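Local coordinates for protein discoidin-2 (Dictyostelium discoideum, PDB 2VM9) that binds galactose and N-acetylgalactosamine as a trimeric, calcium-containing lectin, and may take part in cell adhesion and in forming spores and their coat, at residues Cys10-Leu15 and Asn32-Phe37; Glu109-Asn114 and Val121-Asn126; Ile136-Tyr141 and Ile145-Glu150; Val201-Lys206 and Phe231-Ile236; Val208-His211 and Gln216-Trp219. All coordinates share one frame; numbering follows the deposited sequence. Where two conformers were deposited one is given.

Contact 1: Cys10-Leu15 and Asn32-Phe37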
# COMPACT_ATOMS: atom_id res chain seq x y z
N CYS A 10 16.73 0.30 0.18
CA CYS A 10 15.60 -0.33 -0.50
C CYS A 10 15.93 -1.71 -1.07
O CYS A 10 15.17 -2.64 -0.86
CB CYS A 10 15.05 0.56 -1.59
SG CYS A 10 14.31 2.05 -0.92
N LEU A 11 17.03 -1.82 -1.81
CA LEU A 11 17.38 -3.10 -2.43
C LEU A 11 17.77 -4.13 -1.36
O LEU A 11 17.40 -5.29 -1.46
CB LEU A 11 18.52 -2.94 -3.43
CG LEU A 11 18.34 -1.99 -4.62
CD1 LEU A 11 19.41 -2.38 -5.68
CD2 LEU A 11 16.95 -1.88 -5.21
N ALA A 12 18.48 -3.68 -0.31
CA ALA A 12 18.93 -4.60 0.74
C ALA A 12 17.71 -5.25 1.39
O ALA A 12 17.75 -6.41 1.75
CB ALA A 12 19.79 -3.90 1.80
N ASN A 13 16.64 -4.47 1.51
CA ASN A 13 15.42 -4.94 2.15
C ASN A 13 14.42 -5.56 1.19
O ASN A 13 13.30 -5.92 1.59
CB ASN A 13 14.77 -3.76 2.86
CG ASN A 13 15.40 -3.49 4.20
OD1 ASN A 13 14.98 -4.07 5.22
ND2 ASN A 13 16.43 -2.63 4.23
N ALA A 14 14.83 -5.72 -0.07
CA ALA A 14 13.99 -6.33 -1.11
C ALA A 14 12.65 -5.58 -1.29
O ALA A 14 11.58 -6.18 -1.38
CB ALA A 14 13.77 -7.85 -0.84
N LEU A 15 12.71 -4.25 -1.28
CA LEU A 15 11.49 -3.44 -1.36
C LEU A 15 11.11 -3.02 -2.78
O LEU A 15 9.99 -2.53 -3.01
CB LEU A 15 11.60 -2.20 -0.47
CG LEU A 15 11.71 -2.48 1.04
CD1 LEU A 15 11.92 -1.20 1.82
CD2 LEU A 15 10.45 -3.24 1.55
N ASN A 32 22.33 -9.18 -9.38
CA ASN A 32 23.72 -9.09 -8.89
C ASN A 32 24.15 -7.64 -8.67
O ASN A 32 25.36 -7.35 -8.59
CB ASN A 32 24.68 -9.75 -9.88
CG ASN A 32 24.53 -11.27 -9.93
OD1 ASN A 32 23.76 -11.85 -9.15
ND2 ASN A 32 25.24 -11.92 -10.85
N SER A 33 23.18 -6.74 -8.55
CA SER A 33 23.50 -5.31 -8.59
C SER A 33 23.51 -4.60 -7.24
O SER A 33 23.77 -3.40 -7.20
CB SER A 33 22.58 -4.55 -9.58
OG SER A 33 21.27 -4.37 -9.06
N ILE A 34 23.17 -5.28 -6.16
CA ILE A 34 23.15 -4.55 -4.88
C ILE A 34 24.53 -4.01 -4.50
O ILE A 34 25.57 -4.66 -4.72
CB ILE A 34 22.57 -5.36 -3.70
CG1 ILE A 34 22.19 -4.37 -2.59
CG2 ILE A 34 23.60 -6.38 -3.17
CD1 ILE A 34 21.34 -4.96 -1.51
N LEU A 35 24.54 -2.81 -3.92
CA LEU A 35 25.75 -2.21 -3.37
C LEU A 35 26.53 -3.24 -2.56
O LEU A 35 25.92 -3.97 -1.73
CB LEU A 35 25.38 -1.04 -2.46
CG LEU A 35 26.50 -0.02 -2.26
CD1 LEU A 35 26.71 0.81 -3.54
CD2 LEU A 35 26.12 0.87 -1.09
N ASN A 36 27.84 -3.32 -2.80
CA ASN A 36 28.77 -4.23 -2.09
C ASN A 36 28.56 -5.73 -2.36
O ASN A 36 29.14 -6.60 -1.68
CB ASN A 36 28.77 -3.93 -0.58
CG ASN A 36 29.39 -2.58 -0.25
OD1 ASN A 36 30.43 -2.22 -0.80
ND2 ASN A 36 28.75 -1.84 0.65
N PHE A 37 27.72 -6.03 -3.34
CA PHE A 37 27.50 -7.41 -3.75
C PHE A 37 28.84 -8.07 -4.02
O PHE A 37 29.68 -7.53 -4.74
CB PHE A 37 26.63 -7.53 -5.01
CG PHE A 37 26.47 -8.97 -5.46
CD1 PHE A 37 25.66 -9.86 -4.74
CD2 PHE A 37 27.16 -9.46 -6.55
CE1 PHE A 37 25.56 -11.23 -5.14
CE2 PHE A 37 27.06 -10.80 -6.95
CZ PHE A 37 26.25 -11.68 -6.26

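Contact 2: Glu109-Asn114 and Val121-Asn126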
# COMPACT_ATOMS: atom_id res chain seq x y z
N GLU A 109 20.39 16.52 -15.49
CA GLU A 109 21.75 16.66 -14.96
C GLU A 109 22.53 15.38 -15.16
O GLU A 109 22.04 14.29 -14.83
CB GLU A 109 21.74 17.00 -13.46
CG GLU A 109 23.16 17.07 -12.84
CD GLU A 109 23.19 17.17 -11.32
OE1 GLU A 109 22.12 17.18 -10.67
OE2 GLU A 109 24.32 17.22 -10.76
N ILE A 110 23.74 15.50 -15.71
CA ILE A 110 24.61 14.33 -15.79
C ILE A 110 25.38 14.26 -14.47
O ILE A 110 26.14 15.17 -14.14
CB ILE A 110 25.53 14.39 -17.04
CG1 ILE A 110 24.67 14.35 -18.30
CG2 ILE A 110 26.57 13.22 -17.02
CD1 ILE A 110 25.41 14.44 -19.62
N ILE A 111 25.18 13.18 -13.73
CA ILE A 111 25.79 12.98 -12.42
C ILE A 111 27.13 12.29 -12.58
O ILE A 111 27.23 11.27 -13.27
CB ILE A 111 24.87 12.15 -11.52
CG1 ILE A 111 23.57 12.95 -11.29
CG2 ILE A 111 25.59 11.69 -10.24
CD1 ILE A 111 22.42 12.13 -10.78
N ASN A 112 28.17 12.86 -11.99
CA ASN A 112 29.48 12.24 -12.07
C ASN A 112 29.52 11.04 -11.13
O ASN A 112 29.13 11.16 -9.97
CB ASN A 112 30.57 13.24 -11.71
CG ASN A 112 30.68 14.35 -12.74
OD1 ASN A 112 30.66 14.10 -13.94
ND2 ASN A 112 30.78 15.59 -12.26
N ALA A 113 29.97 9.90 -11.64
CA ALA A 113 29.85 8.69 -10.85
C ALA A 113 31.21 8.06 -10.56
O ALA A 113 32.09 8.72 -9.99
CB ALA A 113 28.85 7.70 -11.53
N ASN A 114 31.38 6.79 -10.94
CA ASN A 114 32.50 6.02 -10.43
C ASN A 114 33.79 6.10 -11.25
O ASN A 114 33.76 6.49 -12.42
CB ASN A 114 32.06 4.57 -10.23
CG ASN A 114 30.92 4.47 -9.27
OD1 ASN A 114 29.75 4.35 -9.68
ND2 ASN A 114 31.22 4.60 -7.96
N VAL A 121 30.03 6.05 -4.62
CA VAL A 121 29.71 7.47 -4.88
C VAL A 121 28.25 7.69 -4.58
O VAL A 121 27.39 7.02 -5.13
CB VAL A 121 30.05 7.89 -6.34
CG1 VAL A 121 29.55 9.37 -6.62
CG2 VAL A 121 31.55 7.71 -6.59
N THR A 122 27.98 8.64 -3.68
CA THR A 122 26.61 8.87 -3.19
C THR A 122 26.19 10.29 -3.51
O THR A 122 26.97 11.25 -3.31
CB THR A 122 26.53 8.63 -1.66
OG1 THR A 122 26.98 7.30 -1.36
CG2 THR A 122 25.08 8.84 -1.14
N ILE A 123 24.98 10.39 -4.04
CA ILE A 123 24.32 11.64 -4.35
C ILE A 123 23.12 11.75 -3.42
O ILE A 123 22.33 10.81 -3.30
CB ILE A 123 23.84 11.63 -5.80
CG1 ILE A 123 25.01 11.26 -6.73
CG2 ILE A 123 23.12 12.94 -6.18
CD1 ILE A 123 26.20 12.13 -6.59
N ASN A 124 23.00 12.91 -2.78
CA ASN A 124 21.91 13.16 -1.87
C ASN A 124 20.89 14.04 -2.54
O ASN A 124 21.25 15.00 -3.23
CB ASN A 124 22.44 13.86 -0.63
CG ASN A 124 23.39 13.02 0.11
OD1 ASN A 124 22.99 12.16 0.90
ND2 ASN A 124 24.68 13.21 -0.15
N PHE A 125 19.61 13.72 -2.33
CA PHE A 125 18.54 14.50 -2.95
C PHE A 125 17.93 15.42 -1.91
O PHE A 125 17.34 14.95 -0.93
CB PHE A 125 17.46 13.58 -3.54
CG PHE A 125 18.00 12.51 -4.44
CD1 PHE A 125 18.77 12.84 -5.55
CD2 PHE A 125 17.73 11.16 -4.17
CE1 PHE A 125 19.27 11.84 -6.39
CE2 PHE A 125 18.23 10.15 -5.00
CZ PHE A 125 19.00 10.49 -6.11
N ASN A 126 18.06 16.71 -2.18
CA ASN A 126 17.53 17.77 -1.33
C ASN A 126 16.72 18.70 -2.23
O ASN A 126 17.31 19.44 -3.01
CB ASN A 126 18.68 18.58 -0.72
CG ASN A 126 19.53 17.78 0.26
OD1 ASN A 126 19.06 17.42 1.35
ND2 ASN A 126 20.81 17.54 -0.09

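Contact 3: Ile136-Tyr141 and Ile145-Glu150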
# COMPACT_ATOMS: atom_id res chain seq x y z
N ILE A 136 18.01 4.52 -13.25
CA ILE A 136 19.37 4.98 -13.50
C ILE A 136 19.69 4.75 -14.97
O ILE A 136 19.44 3.65 -15.51
CB ILE A 136 20.38 4.31 -12.53
CG1 ILE A 136 21.80 4.86 -12.75
CG2 ILE A 136 20.33 2.75 -12.63
CD1 ILE A 136 22.77 4.54 -11.62
N HIS A 137 20.20 5.80 -15.62
CA HIS A 137 20.46 5.81 -17.07
C HIS A 137 21.94 6.12 -17.29
O HIS A 137 22.32 7.29 -17.41
CB HIS A 137 19.57 6.88 -17.73
CG HIS A 137 18.18 6.40 -18.02
ND1 HIS A 137 17.79 5.94 -19.26
CD2 HIS A 137 17.08 6.31 -17.23
CE1 HIS A 137 16.51 5.60 -19.23
NE2 HIS A 137 16.06 5.81 -18.01
N PRO A 138 22.80 5.09 -17.24
CA PRO A 138 24.24 5.29 -17.47
C PRO A 138 24.49 6.06 -18.76
O PRO A 138 23.83 5.80 -19.78
CB PRO A 138 24.77 3.86 -17.60
CG PRO A 138 23.86 3.08 -16.62
CD PRO A 138 22.49 3.66 -16.97
N GLN A 139 25.40 7.02 -18.69
CA GLN A 139 25.73 7.79 -19.89
C GLN A 139 27.10 7.46 -20.43
O GLN A 139 27.29 7.41 -21.64
CB GLN A 139 25.66 9.30 -19.60
CG GLN A 139 24.25 9.73 -19.23
CD GLN A 139 23.25 9.51 -20.36
OE1 GLN A 139 23.38 10.10 -21.43
NE2 GLN A 139 22.25 8.64 -20.12
N THR A 140 28.09 7.32 -19.54
CA THR A 140 29.45 7.00 -19.96
C THR A 140 29.97 5.88 -19.03
O THR A 140 29.46 5.69 -17.92
CB THR A 140 30.38 8.23 -19.87
OG1 THR A 140 30.36 8.75 -18.53
CG2 THR A 140 29.94 9.35 -20.85
N TYR A 141 30.99 5.17 -19.47
CA TYR A 141 31.43 4.01 -18.71
C TYR A 141 32.90 3.73 -19.01
O TYR A 141 33.42 4.13 -20.05
CB TYR A 141 30.57 2.77 -19.05
CG TYR A 141 30.29 2.67 -20.54
CD1 TYR A 141 31.15 1.98 -21.37
CD2 TYR A 141 29.15 3.28 -21.10
CE1 TYR A 141 30.92 1.88 -22.76
CE2 TYR A 141 28.91 3.21 -22.50
CZ TYR A 141 29.80 2.51 -23.30
OH TYR A 141 29.64 2.44 -24.63
N ILE A 145 29.15 -1.10 -19.26
CA ILE A 145 28.12 -0.58 -18.37
C ILE A 145 27.89 -1.67 -17.32
O ILE A 145 27.15 -2.63 -17.55
CB ILE A 145 26.85 -0.25 -19.14
CG1 ILE A 145 27.12 0.88 -20.15
CG2 ILE A 145 25.72 0.13 -18.16
CD1 ILE A 145 25.98 1.10 -21.17
N SER A 146 28.56 -1.51 -16.19
CA SER A 146 28.48 -2.45 -15.08
C SER A 146 28.41 -1.63 -13.81
O SER A 146 29.19 -0.68 -13.61
CB SER A 146 29.72 -3.38 -15.04
OG SER A 146 29.84 -4.15 -16.24
N LEU A 147 27.47 -1.97 -12.92
CA LEU A 147 27.37 -1.20 -11.70
C LEU A 147 26.72 -2.00 -10.59
O LEU A 147 26.04 -3.02 -10.83
CB LEU A 147 26.60 0.12 -11.90
CG LEU A 147 25.10 -0.04 -12.21
CD1 LEU A 147 24.26 -0.14 -10.94
CD2 LEU A 147 24.58 1.09 -13.08
N ARG A 148 26.96 -1.52 -9.37
CA ARG A 148 26.20 -1.92 -8.20
C ARG A 148 25.65 -0.62 -7.60
O ARG A 148 26.20 0.45 -7.84
CB ARG A 148 27.07 -2.65 -7.18
CG ARG A 148 27.51 -4.04 -7.68
CD ARG A 148 28.58 -4.64 -6.72
NE ARG A 148 29.85 -3.94 -6.91
CZ ARG A 148 30.92 -4.08 -6.13
NH1 ARG A 148 30.88 -4.93 -5.08
NH2 ARG A 148 32.02 -3.37 -6.36
N TRP A 149 24.54 -0.72 -6.86
CA TRP A 149 23.87 0.48 -6.38
C TRP A 149 22.92 0.19 -5.24
O TRP A 149 22.59 -0.98 -4.97
CB TRP A 149 23.12 1.20 -7.53
CG TRP A 149 21.95 0.44 -8.09
CD1 TRP A 149 21.82 -0.93 -8.26
CD2 TRP A 149 20.74 1.02 -8.59
NE1 TRP A 149 20.58 -1.21 -8.82
CE2 TRP A 149 19.92 -0.03 -9.06
CE3 TRP A 149 20.28 2.34 -8.71
CZ2 TRP A 149 18.65 0.20 -9.61
CZ3 TRP A 149 19.04 2.57 -9.26
CH2 TRP A 149 18.24 1.50 -9.71
N GLU A 150 22.50 1.27 -4.59
CA GLU A 150 21.47 1.20 -3.59
C GLU A 150 20.69 2.51 -3.65
O GLU A 150 21.21 3.56 -4.06
CB GLU A 150 22.08 0.98 -2.20
CG GLU A 150 21.06 0.88 -1.03
CD GLU A 150 20.02 -0.23 -1.25
OE1 GLU A 150 20.14 -1.28 -0.58
OE2 GLU A 150 19.08 -0.04 -2.06

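Contact 4: Val201-Lys206 and Phe231-Ile236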
# COMPACT_ATOMS: atom_id res chain seq x y z
N VAL A 201 -10.98 5.36 17.98
CA VAL A 201 -12.33 5.55 17.45
C VAL A 201 -12.69 7.02 17.59
O VAL A 201 -12.83 7.54 18.71
CB VAL A 201 -13.40 4.67 18.16
CG1 VAL A 201 -14.81 5.02 17.68
CG2 VAL A 201 -13.14 3.16 17.94
N SER A 202 -12.84 7.67 16.44
CA SER A 202 -13.19 9.08 16.38
C SER A 202 -14.67 9.23 16.11
O SER A 202 -15.26 8.42 15.38
CB SER A 202 -12.40 9.77 15.27
OG SER A 202 -11.04 9.84 15.63
N ILE A 203 -15.29 10.25 16.70
CA ILE A 203 -16.75 10.37 16.58
C ILE A 203 -17.17 11.82 16.28
O ILE A 203 -16.44 12.76 16.56
CB ILE A 203 -17.50 9.84 17.87
CG1 ILE A 203 -17.19 10.69 19.12
CG2 ILE A 203 -17.16 8.35 18.13
CD1 ILE A 203 -17.95 10.27 20.43
N GLY A 204 -18.35 11.97 15.70
CA GLY A 204 -18.87 13.30 15.38
C GLY A 204 -20.38 13.26 15.40
O GLY A 204 -20.99 12.34 14.85
N CYS A 205 -20.99 14.27 16.00
CA CYS A 205 -22.45 14.25 16.16
C CYS A 205 -23.14 14.64 14.84
O CYS A 205 -22.72 15.59 14.15
CB CYS A 205 -22.86 15.17 17.29
SG CYS A 205 -24.65 15.08 17.66
N LYS A 206 -24.20 13.90 14.49
CA LYS A 206 -25.03 14.24 13.34
C LYS A 206 -26.52 14.36 13.64
O LYS A 206 -27.33 14.51 12.72
CB LYS A 206 -24.78 13.29 12.16
CG LYS A 206 -25.18 11.85 12.41
CD LYS A 206 -25.00 11.04 11.11
CE LYS A 206 -25.44 9.62 11.30
NZ LYS A 206 -25.13 8.69 10.12
N PHE A 231 -16.55 -1.17 20.45
CA PHE A 231 -16.30 -0.18 21.49
C PHE A 231 -17.63 0.22 22.10
O PHE A 231 -18.69 -0.20 21.63
CB PHE A 231 -15.58 1.04 20.88
CG PHE A 231 -16.46 1.89 19.97
CD1 PHE A 231 -17.04 3.06 20.44
CD2 PHE A 231 -16.70 1.50 18.65
CE1 PHE A 231 -17.83 3.85 19.62
CE2 PHE A 231 -17.51 2.29 17.81
CZ PHE A 231 -18.08 3.46 18.30
N ASP A 232 -17.57 1.03 23.15
CA ASP A 232 -18.80 1.56 23.74
C ASP A 232 -18.91 3.04 23.43
O ASP A 232 -17.95 3.79 23.66
CB ASP A 232 -18.77 1.41 25.28
CG ASP A 232 -18.94 -0.02 25.75
OD1 ASP A 232 -19.62 -0.81 25.09
OD2 ASP A 232 -18.41 -0.31 26.84
N LEU A 233 -20.06 3.45 22.91
CA LEU A 233 -20.36 4.89 22.79
C LEU A 233 -21.12 5.24 24.06
O LEU A 233 -22.24 4.77 24.27
CB LEU A 233 -21.21 5.16 21.57
CG LEU A 233 -21.23 6.62 21.04
CD1 LEU A 233 -21.33 7.64 22.15
CD2 LEU A 233 -20.04 6.92 20.17
N THR A 234 -20.48 6.02 24.93
CA THR A 234 -21.13 6.45 26.14
C THR A 234 -21.76 7.82 25.82
O THR A 234 -21.03 8.74 25.44
CB THR A 234 -20.13 6.55 27.30
OG1 THR A 234 -19.55 5.24 27.54
CG2 THR A 234 -20.85 7.04 28.56
N PHE A 235 -23.09 7.89 25.93
CA PHE A 235 -23.83 9.12 25.70
C PHE A 235 -24.02 9.74 27.07
O PHE A 235 -24.37 9.04 28.02
CB PHE A 235 -25.19 8.83 25.08
CG PHE A 235 -25.11 8.31 23.67
CD1 PHE A 235 -25.27 9.18 22.60
CD2 PHE A 235 -24.90 6.95 23.42
CE1 PHE A 235 -25.22 8.71 21.29
CE2 PHE A 235 -24.82 6.47 22.10
CZ PHE A 235 -24.99 7.35 21.03
N ILE A 236 -23.80 11.04 27.17
CA ILE A 236 -23.73 11.68 28.47
C ILE A 236 -24.56 12.97 28.46
O ILE A 236 -24.47 13.75 27.51
CB ILE A 236 -22.26 12.05 28.76
CG1 ILE A 236 -21.37 10.79 28.68
CG2 ILE A 236 -22.14 12.81 30.09
CD1 ILE A 236 -19.89 11.12 28.61

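Contact 5: Val208-His211 and Gln216-Trp219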
# COMPACT_ATOMS: atom_id res chain seq x y z
N VAL A 208 -29.03 16.02 17.01
CA VAL A 208 -29.37 16.41 18.37
C VAL A 208 -30.87 16.54 18.47
O VAL A 208 -31.49 17.25 17.68
CB VAL A 208 -28.71 17.74 18.75
CG1 VAL A 208 -29.34 18.28 20.07
CG2 VAL A 208 -27.20 17.58 18.85
N ASP A 209 -31.47 15.85 19.45
CA ASP A 209 -32.88 16.04 19.75
C ASP A 209 -32.88 16.12 21.27
O ASP A 209 -32.83 15.10 21.94
CB ASP A 209 -33.71 14.85 19.25
CG ASP A 209 -35.21 15.06 19.44
OD1 ASP A 209 -35.62 16.05 20.09
OD2 ASP A 209 -35.97 14.23 18.88
N ALA A 210 -32.86 17.33 21.81
CA ALA A 210 -32.61 17.53 23.26
C ALA A 210 -33.18 18.84 23.75
O ALA A 210 -33.18 19.86 23.03
CB ALA A 210 -31.11 17.51 23.56
N HIS A 211 -33.60 18.83 25.01
CA HIS A 211 -34.15 20.02 25.59
C HIS A 211 -33.05 20.71 26.38
O HIS A 211 -32.23 20.06 27.04
CB HIS A 211 -35.32 19.65 26.53
CG HIS A 211 -36.35 20.73 26.62
ND1 HIS A 211 -37.41 20.81 25.73
CD2 HIS A 211 -36.48 21.79 27.45
CE1 HIS A 211 -38.15 21.86 26.02
NE2 HIS A 211 -37.61 22.48 27.06
N GLN A 216 -29.54 26.09 29.07
CA GLN A 216 -28.21 25.44 28.94
C GLN A 216 -28.35 24.10 28.20
O GLN A 216 -29.13 23.22 28.62
CB GLN A 216 -27.56 25.20 30.30
CG GLN A 216 -26.07 24.84 30.15
CD GLN A 216 -25.19 26.09 29.85
OE1 GLN A 216 -25.64 27.22 29.99
NE2 GLN A 216 -23.92 25.86 29.48
N MET A 217 -27.61 23.95 27.11
CA MET A 217 -27.53 22.66 26.39
C MET A 217 -26.31 21.92 26.90
O MET A 217 -25.22 22.49 26.96
CB MET A 217 -27.38 22.89 24.89
CG MET A 217 -27.28 21.58 24.06
SD MET A 217 -28.72 20.54 24.32
CE MET A 217 -29.92 21.32 23.20
N ARG A 218 -26.48 20.63 27.22
CA ARG A 218 -25.39 19.80 27.72
C ARG A 218 -25.54 18.42 27.09
O ARG A 218 -26.51 17.70 27.36
CB ARG A 218 -25.44 19.67 29.26
CG ARG A 218 -25.41 20.99 30.05
CD ARG A 218 -25.50 20.70 31.54
NE ARG A 218 -25.56 21.93 32.31
CZ ARG A 218 -26.68 22.47 32.76
NH1 ARG A 218 -27.86 21.88 32.54
NH2 ARG A 218 -26.61 23.57 33.52
N TRP A 219 -24.63 18.08 26.20
CA TRP A 219 -24.58 16.72 25.71
C TRP A 219 -23.13 16.36 25.38
O TRP A 219 -22.32 17.23 25.05
CB TRP A 219 -25.51 16.48 24.52
CG TRP A 219 -25.28 17.33 23.30
CD1 TRP A 219 -26.03 18.41 22.88
CD2 TRP A 219 -24.30 17.13 22.29
NE1 TRP A 219 -25.53 18.92 21.70
CE2 TRP A 219 -24.47 18.14 21.31
CE3 TRP A 219 -23.28 16.17 22.12
CZ2 TRP A 219 -23.65 18.25 20.18
CZ3 TRP A 219 -22.45 16.27 20.97
CH2 TRP A 219 -22.65 17.30 20.02

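Contact 1: Cys10-Leu15 and Asn32-Phe37
Ile34 reaches across to Leu11 and Ala12 in a contact between two loops at one end of the F5/8 type C (discoidin) beta-sandwich, neither segment contributing a regular strand. Each loop is shaped by a beta turn: type I from Leu11 to Ala14, closed by Ala14 N to Leu11 O at 3.0 Å, and type II from Ile34 to Phe37, closed by Phe37 N to Ile34 O at 2.9 Å. Ile34 lies at the head of its turn with CG1 opposite the backbone N (chi1 -162°), and the next bond is again extended (chi2 167°), so the long branch stretches straight at the other loop. On the receiving side Leu11 offers CB, 4.0 Å from Ile34 CD1, while its branched end runs on beside Ser33, CD1 lying 4.3 Å from Ser33 OG. That hydroxyl is hydrogen-bonded to Val30 O.

One carboxylate holds the start of the Leu11-Ala14 turn: Glu150 OE2 accepts from Leu11 N and OE1 from Ala12 N. Ala12 O in turn accepts a bond from Arg19 NH2 of the second subunit, and the same arginine packs on Ile34, so the junction of the loops also forms part of the trimer interface. The calcium ion is further off, about 14 Å from the Ile34 side chain. The tightest meeting is with main chain: Ile34 CD1 sits 3.3 Å from Ala12 CA and 3.4 Å from Ala12 N, with Ala12 CB at 3.8 Å from the same methyl.

Contact 2: Glu109-Asn114 and Val121-Asn126
Ile111 and Ile123 form the tight apolar half of this contact, their side chains crossing obliquely. Ile111 CG2 approaches Ile123 CG1 to 3.6 Å and Ile123 CD1 to 3.7 Å. That methyl is the branch of Ile111 set opposite its own backbone N, whereas Ile123 is folded at its second torsion (chi2 -55°), which lays both CG1 and CD1 against it.

Toward Val121 the backbones draw together, from 8.3 Å between the CA atoms of Ile111 and Ile123 to 6.1 Å between those of Ala113 and Val121. Here the valine meets mainly polar atoms without any hydrogen bond: its CG2 lies 3.4 Å from Asn114 ND2 and 3.6 Å from Ala113 O. Val121 and Asn114 slide past each other in opposite directions, and the amide is held from outside the contact, Asn114 OD1 bonding to Thr78 OG1. The looser side is at Asn112, whose exposed side chain leads away and whose carbonyl O alone comes near, 3.8 Å from Val121 CG1.

The main chains turn to other partners, Ile111 to Tyr91 and Ile123 to Ile76. This is facing packing between strands of the two different sheets of a discoidin-type beta-sandwich.

Contact 3: Ile136-Tyr141 and Ile145-Glu150
Ile136 and Trp149 slide past each other in opposite directions, a methyl of Ile136 standing over one face of the Trp149 ring. Ile136 CG2 stands 3.9 Å from the centroid of the Trp149 six-membered ring and 21° off its normal, a CH-pi contact displaced toward the rim near CZ3. The indole is placed there by a first torsion of 66°, with CG between the backbone N and the carbonyl carbon.

The longer branch of Ile136 reaches across to the facing strand: its CD1 meets Leu147 CD2 tip to tip at 4.2 Å. Pro138 comes in at about a right angle to both Leu147 and Ile145, its CG 4.1 Å from Leu147 CD2 and 3.8 Å from Ile145 CG2. Near the connection between the strands, Tyr141 and Ile145 cross at a slant. This is the closest approach of all, 3.3 Å from Tyr141 CD2 to Ile145 CG1, with Ile145 CD1 3.8 Å from both Tyr141 CD2 and CE2.

Facing away from this apolar row, Gln139 folds back along its own strand, and its NE2 bonds almost straight to His137 O from above the carbonyl plane.

The strand axes come no closer than 9.8 Å and cross at 123°, as strands of the two facing sheets of the sandwich. Strand 133-142 runs between 63-67 and 87-96, with Ile136 touching Ile63 and Tyr91. Strand 146-153 pairs with 70-79, whose Ile76 packs on Trp149.

Contact 4: Val201-Lys206 and Phe231-Ile236
The core of the H-type lectin beta-sandwich is joined here by two apolar pairs, Val201 with Phe231 and Ile203 with Leu233, set between facing sheets and without hydrogen bonds. Val201 CG1 stands over the middle of the Phe231 ring, 3.7 Å from its centroid and 12° off the normal, which makes a well-centred CH-pi contact. The second methyl, Val201 CG2, lies toward the root of the ring, 4.0 Å from Phe231 CD2.

Two residues along, Ile203 and Leu233 reach toward each other tip to tip, Ile203 CG2 lying 3.8 Å from Leu233 CD2 and Ile203 CD1 4.0 Å from it. Leu233 CG is swung opposite its backbone N (chi1 -161°), which carries CD2 toward Ile203 of the facing sheet. The same CD2 lies in plane at the edge of the Phe231 ring, while CD1 of Leu233 covers the centre of one face of Phe235.

Strand 200-211 pairs with 243-254, whose Tyr250 meets Phe231 edge-to-face, and Ile203 N is bonded to Asp249 OD2 of the third subunit. Opposite, strand 230-237 is the middle one of its sheet, between 183-190 and 216-224.

Contact 5: Val208-His211 and Gln216-Trp219
Asn241 ND2 is gripped from both strands, by His211 O and by Gln216 O, and so clips together segments that share no hydrogen bond of their own. Near that clip, Met217 carries the apolar contact. Its chain bends at both chi2 (58°) and chi3 (81°), curling the thioether toward Ala210: SD lies 3.9 Å from Ala210 CB, and CE is 3.6 Å from Ala210 O. The sulfur also lies in plane at the edge of the Trp219 ring.

Val208 and Trp219 meet at about a right angle, Val208 CG2 coming to 3.6 Å from Trp219 NE1 and 3.7 Å from CE2. A bound phosphate, probably from the crystallisation liquor, comes within about 3 Å of the Trp219 side chain, nearest atoms.

The strand axes cross at 130° and approach to 7.8 Å, and each strand, besides pairing within its own chain, carries its sheet on into another: 208-211 pairs with the second subunit and 216-219 with the third. Asp209 OD1 bonds Gln216 NE2 of the second subunit, and Met217 packs on the Met217 residues of both neighbours. Asp209 and Arg218, both carbohydrate-binding residues, have their CB atoms turned from the facing strand. Asp209 packs on Trp238 of the second subunit, and Arg218 on Asp209 of the third, an arrangement consistent with the subunit-interface sugar site of H-type lectins.

How the contacts relate
From the N terminus, contact 1 closes a short loop round strand 17-20. Contacts 2 and 3 follow in series, each bridging the two sheets of the discoidin sandwich, their centres 11 Å apart. Strands 121-131 and 133-142 link them directly. Contact 1 touches contact 3 through the strand 146-153, where Ser33 O meets Trp149 N. After the linker comes the lectin domain, where the centre of contact 4 lies 48 Å from that of contact 1. Contact 4 spans residues 201 to 236, and contact 5 falls wholly within that span, both using strand 200-211. Cys205 CB against Trp219 CH2 joins the two. Contacts 1, 4 and 5 also meet the second subunit, so both domains take part in the trimer.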